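Local coordinates for putative lipoprotein YerB (Bacillus subtilis, PDB 2PSB) that is of unknown function but interacts with the protein PcrA and is probably a membrane-attached lipoprotein, at residues Tyr88-Ser93 with Ser98-His103; Ala118-Gly123 with Lys157-Lys162. One frame throughout, in Å; residues are numbered along the deposited sequence.

Interaction 1: residues Tyr88-Ser93 with Ser98-His103; sequences YFVTLS and SIFVHH
A helix-to-strand turn in the DUF3048 N-terminal domain brings S93 at the C-terminal part of helix 87-94 back against S98, just ahead of strand 99-102, and lays the ring of F100 against the helix. The short helix and strand segments run roughly antiparallel, with their axes 9.2 Å apart. F100 is the wedge between them: its CG stands anti to the backbone N (chi1 -167°), which sends the ring from the strand to the helix. V90 CA lies over one face of this ring, while V90 CG2 meets F100 CE2 at 3.9 Å; the two side chains cross at about a right angle. S93 CB approaches F100 CD1 obliquely at 3.5 Å, and F89 touches the far end of the ring with its CB, 4.1 Å from F100 CZ, before its own phenyl group turns away to R66 and L68. L113 of helix 107-114 and V36 of strand 33-37 also touch this buried ring. Where the turn closes, the contact becomes polar. S98 OG donates to S93 O at 2.6 Å, reaching the carbonyl at a C=O...O angle of 131° and tilted 29° from its plane; S98 N adds a long, weak bond to the same oxygen at 3.4 Å. The hydroxyl of S98 is thus the main partner of this helix carbonyl, and the amide of the same residue a weak second one. A water completes the closure of the turn: S93 OG reaches it at 2.9 Å, and it in turn donates a hydrogen bond to S98 O.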
# COMPACT_ATOMS: atom_id res chain seq x y z
N TYR A 88 5.61 -10.02 -4.41
CA TYR A 88 4.51 -9.82 -3.47
C TYR A 88 3.66 -8.59 -3.79
O TYR A 88 2.48 -8.57 -3.49
CB TYR A 88 5.01 -9.77 -2.02
CG TYR A 88 6.36 -9.12 -1.79
CD1 TYR A 88 7.54 -9.86 -1.91
CD2 TYR A 88 6.45 -7.79 -1.42
CE1 TYR A 88 8.78 -9.29 -1.65
CE2 TYR A 88 7.69 -7.20 -1.16
CZ TYR A 88 8.85 -7.96 -1.28
OH TYR A 88 10.08 -7.41 -1.00
N PHE A 89 4.25 -7.56 -4.40
CA PHE A 89 3.47 -6.38 -4.76
C PHE A 89 2.58 -6.65 -5.98
O PHE A 89 1.45 -6.17 -6.06
CB PHE A 89 4.39 -5.18 -5.03
CG PHE A 89 4.96 -4.56 -3.78
CD1 PHE A 89 4.11 -4.17 -2.75
CD2 PHE A 89 6.33 -4.37 -3.64
CE1 PHE A 89 4.62 -3.59 -1.58
CE2 PHE A 89 6.85 -3.80 -2.48
CZ PHE A 89 5.99 -3.41 -1.45
N VAL A 90 3.08 -7.44 -6.92
CA VAL A 90 2.28 -7.77 -8.10
C VAL A 90 1.06 -8.54 -7.61
O VAL A 90 -0.07 -8.27 -8.01
CB VAL A 90 3.07 -8.66 -9.09
CG1 VAL A 90 2.15 -9.10 -10.22
CG2 VAL A 90 4.26 -7.91 -9.63
N THR A 91 1.30 -9.48 -6.71
CA THR A 91 0.25 -10.31 -6.13
C THR A 91 -0.79 -9.48 -5.38
O THR A 91 -1.99 -9.73 -5.47
CB THR A 91 0.87 -11.35 -5.16
OG1 THR A 91 1.87 -12.11 -5.86
CG2 THR A 91 -0.19 -12.28 -4.61
N LEU A 92 -0.32 -8.49 -4.63
CA LEU A 92 -1.20 -7.62 -3.86
C LEU A 92 -2.02 -6.74 -4.79
O LEU A 92 -3.22 -6.56 -4.58
CB LEU A 92 -0.36 -6.76 -2.90
CG LEU A 92 0.38 -7.54 -1.80
CD1 LEU A 92 1.36 -6.62 -1.08
CD2 LEU A 92 -0.64 -8.12 -0.84
N SER A 93 -1.37 -6.19 -5.80
CA SER A 93 -2.05 -5.34 -6.77
C SER A 93 -3.20 -6.11 -7.42
O SER A 93 -4.30 -5.59 -7.58
CB SER A 93 -1.08 -4.89 -7.86
OG SER A 93 -1.73 -4.05 -8.79
N SER A 98 -5.73 -4.35 -10.45
CA SER A 98 -5.34 -2.98 -10.70
C SER A 98 -4.25 -2.80 -11.73
O SER A 98 -3.45 -3.71 -11.98
CB SER A 98 -4.86 -2.32 -9.39
OG SER A 98 -4.94 -3.20 -8.28
N ILE A 99 -4.25 -1.62 -12.34
CA ILE A 99 -3.22 -1.26 -13.29
C ILE A 99 -2.01 -1.09 -12.38
O ILE A 99 -2.03 -0.29 -11.44
CB ILE A 99 -3.57 0.07 -13.98
CG1 ILE A 99 -4.70 -0.16 -14.98
CG2 ILE A 99 -2.33 0.67 -14.65
CD1 ILE A 99 -5.37 1.12 -15.47
N PHE A 100 -0.96 -1.87 -12.65
CA PHE A 100 0.26 -1.88 -11.86
C PHE A 100 1.30 -0.88 -12.34
O PHE A 100 1.90 -1.05 -13.40
CB PHE A 100 0.84 -3.29 -11.89
CG PHE A 100 1.92 -3.53 -10.87
CD1 PHE A 100 1.62 -3.50 -9.51
CD2 PHE A 100 3.22 -3.81 -11.27
CE1 PHE A 100 2.61 -3.76 -8.55
CE2 PHE A 100 4.22 -4.08 -10.32
CZ PHE A 100 3.91 -4.06 -8.95
N VAL A 101 1.53 0.15 -11.54
CA VAL A 101 2.50 1.17 -11.90
C VAL A 101 3.75 1.00 -11.05
O VAL A 101 3.66 0.80 -9.83
CB VAL A 101 1.92 2.57 -11.70
CG1 VAL A 101 2.91 3.63 -12.20
CG2 VAL A 101 0.60 2.67 -12.44
N HIS A 102 4.91 1.06 -11.69
CA HIS A 102 6.18 0.90 -10.99
C HIS A 102 7.35 1.48 -11.77
O HIS A 102 7.16 2.24 -12.72
CB HIS A 102 6.45 -0.59 -10.75
CG HIS A 102 6.57 -1.39 -12.00
ND1 HIS A 102 5.55 -1.49 -12.92
CD2 HIS A 102 7.59 -2.12 -12.50
CE1 HIS A 102 5.94 -2.25 -13.93
NE2 HIS A 102 7.17 -2.64 -13.70
N HIS A 103 8.55 1.12 -11.36
CA HIS A 103 9.75 1.61 -12.02
C HIS A 103 10.91 0.70 -11.68
O HIS A 103 11.57 0.85 -10.64
CB HIS A 103 10.05 3.04 -11.60
CG HIS A 103 10.96 3.77 -12.54
ND1 HIS A 103 11.14 5.13 -12.50
CD2 HIS A 103 11.73 3.32 -13.56
CE1 HIS A 103 11.97 5.49 -13.46
NE2 HIS A 103 12.34 4.41 -14.12
O HOH W 1 -2.08 -5.96 -10.91

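Interaction 2: residues Ala118-Gly123 with Lys157-Lys162; sequences ADYMNG and KGYKLK
Y159 meets D119 through the face of its ring, which receives D119 CB in a CH-pi contact, 3.5 Å from CB to the ring centroid. The opposite face is covered from within the same segment by K157, whose CB sits 3.4 Å above the plane of the Y159 ring and over its centre, so the phenol lies between a lysine methylene and an aspartate methylene. Between K157 and Y159 the chain turns at G158, which leaves helical geometry with positive phi. The D119 and Y159 side chains run past each other in opposite directions, their carboxylate and ring planes 36° apart. At the far end of the ring, Y159 OH donates to Y120 O over 2.9 Å, in the carbonyl plane and on a lone pair. This fastens the loop after helix 147-157 to the start of strand 120-122, on the surface of the DUF3048 N-terminal domain. K160 follows with a chain bent at chi2 and chi4, which curls its ammonium back to D119 in a salt bridge; K160 NZ meets D119 OD2 at 2.7 Å from above the carboxylate plane, 44° out of it. R31 is a second cationic partner of D119 OD2, and its guanidinium also bonds K160 O.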
# COMPACT_ATOMS: atom_id res chain seq x y z
N ALA A 118 -0.12 -9.02 -15.08
CA ALA A 118 -0.96 -7.85 -14.90
C ALA A 118 -0.67 -6.70 -15.87
O ALA A 118 0.43 -6.60 -16.41
CB ALA A 118 -0.80 -7.34 -13.46
N ASP A 119 -1.67 -5.85 -16.10
CA ASP A 119 -1.49 -4.70 -16.97
C ASP A 119 -0.58 -3.76 -16.20
O ASP A 119 -0.98 -3.21 -15.17
CB ASP A 119 -2.82 -3.99 -17.25
CG ASP A 119 -3.78 -4.84 -18.06
OD1 ASP A 119 -3.32 -5.48 -19.03
OD2 ASP A 119 -4.99 -4.85 -17.73
N TYR A 120 0.65 -3.57 -16.69
CA TYR A 120 1.59 -2.70 -16.00
C TYR A 120 2.11 -1.50 -16.77
O TYR A 120 1.91 -1.37 -17.98
CB TYR A 120 2.79 -3.51 -15.50
CG TYR A 120 3.63 -4.17 -16.58
CD1 TYR A 120 3.18 -5.31 -17.25
CD2 TYR A 120 4.91 -3.69 -16.89
CE1 TYR A 120 3.98 -5.96 -18.19
CE2 TYR A 120 5.72 -4.33 -17.83
CZ TYR A 120 5.25 -5.47 -18.47
OH TYR A 120 6.06 -6.14 -19.37
N MSE A 121 2.77 -0.62 -16.03
CA MSE A 121 3.37 0.59 -16.56
C MSE A 121 4.74 0.66 -15.89
O MSE A 121 4.84 0.87 -14.68
CB MSE A 121 2.54 1.81 -16.19
CG MSE A 121 3.02 3.09 -16.82
SE MSE A 121 2.18 4.59 -16.02
CE MSE A 121 0.39 4.21 -16.65
N ASN A 122 5.79 0.47 -16.68
CA ASN A 122 7.16 0.47 -16.18
C ASN A 122 7.84 1.80 -16.44
O ASN A 122 7.94 2.25 -17.59
CB ASN A 122 7.96 -0.66 -16.83
CG ASN A 122 9.19 -1.05 -16.04
OD1 ASN A 122 9.81 -0.22 -15.37
ND2 ASN A 122 9.56 -2.32 -16.11
N GLY A 123 8.30 2.42 -15.37
CA GLY A 123 8.98 3.70 -15.50
C GLY A 123 10.10 3.58 -16.50
O GLY A 123 10.49 4.57 -17.12
N LYS A 157 -1.44 1.33 -24.36
CA LYS A 157 -1.35 -0.12 -24.20
C LYS A 157 -2.71 -0.79 -24.31
O LYS A 157 -2.81 -2.01 -24.19
CB LYS A 157 -0.74 -0.47 -22.84
CG LYS A 157 0.76 -0.74 -22.86
CD LYS A 157 1.56 0.54 -23.04
CE LYS A 157 3.06 0.25 -23.03
NZ LYS A 157 3.48 -0.63 -24.15
N GLY A 158 -3.75 -0.00 -24.53
CA GLY A 158 -5.08 -0.55 -24.65
C GLY A 158 -5.57 -1.17 -23.35
O GLY A 158 -6.27 -2.19 -23.36
N TYR A 159 -5.18 -0.56 -22.23
CA TYR A 159 -5.59 -1.04 -20.92
C TYR A 159 -6.95 -0.45 -20.61
O TYR A 159 -7.19 0.74 -20.84
CB TYR A 159 -4.60 -0.59 -19.83
CG TYR A 159 -3.23 -1.22 -19.89
CD1 TYR A 159 -3.05 -2.50 -20.42
CD2 TYR A 159 -2.11 -0.57 -19.36
CE1 TYR A 159 -1.81 -3.12 -20.41
CE2 TYR A 159 -0.85 -1.18 -19.35
CZ TYR A 159 -0.71 -2.46 -19.88
OH TYR A 159 0.52 -3.10 -19.87
N LYS A 160 -7.85 -1.29 -20.10
CA LYS A 160 -9.18 -0.82 -19.73
C LYS A 160 -9.04 0.06 -18.49
O LYS A 160 -8.33 -0.28 -17.55
CB LYS A 160 -10.10 -2.01 -19.45
CG LYS A 160 -9.38 -3.22 -18.90
CD LYS A 160 -9.19 -4.27 -19.98
CE LYS A 160 -7.98 -5.16 -19.68
NZ LYS A 160 -6.72 -4.37 -19.77
N LEU A 161 -9.72 1.20 -18.50
CA LEU A 161 -9.67 2.14 -17.39
C LEU A 161 -10.91 2.05 -16.52
O LEU A 161 -10.95 2.59 -15.43
CB LEU A 161 -9.53 3.58 -17.92
CG LEU A 161 -8.18 3.98 -18.52
CD1 LEU A 161 -8.31 5.29 -19.28
CD2 LEU A 161 -7.16 4.10 -17.40
N LYS A 162 -11.92 1.35 -17.02
CA LYS A 162 -13.15 1.20 -16.27
C LYS A 162 -13.49 -0.25 -16.05
O LYS A 162 -13.42 -1.05 -16.97
CB LYS A 162 -14.32 1.88 -16.97
CG LYS A 162 -14.33 3.39 -16.82
CD LYS A 162 -15.65 3.99 -17.26
CE LYS A 162 -15.62 5.51 -17.16
NZ LYS A 162 -15.34 5.98 -15.77

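From the N terminus, helix 87-94 comes first, and interaction 1 closes a short connection of four residues, setting the helix against strand 99-102. The chain then passes through helix 107-114 to strand 120-122, where interaction 2 opens; that contact spans a long excursion of 33 residues through strands 132-133 and 143-146 and helix 147-157, and ends in the segment beyond it. The contacts are in series, neither nested nor crossed. Their junction is the parallel pairing of strands 99-102 and 120-122, where F100 N probably bonds D119 O (2.9 Å) and F100 O probably bonds M121 N (2.8 Å). Interaction 1 is buried, while interaction 2, with its centre about 11 Å from that of interaction 1, lies at the surface.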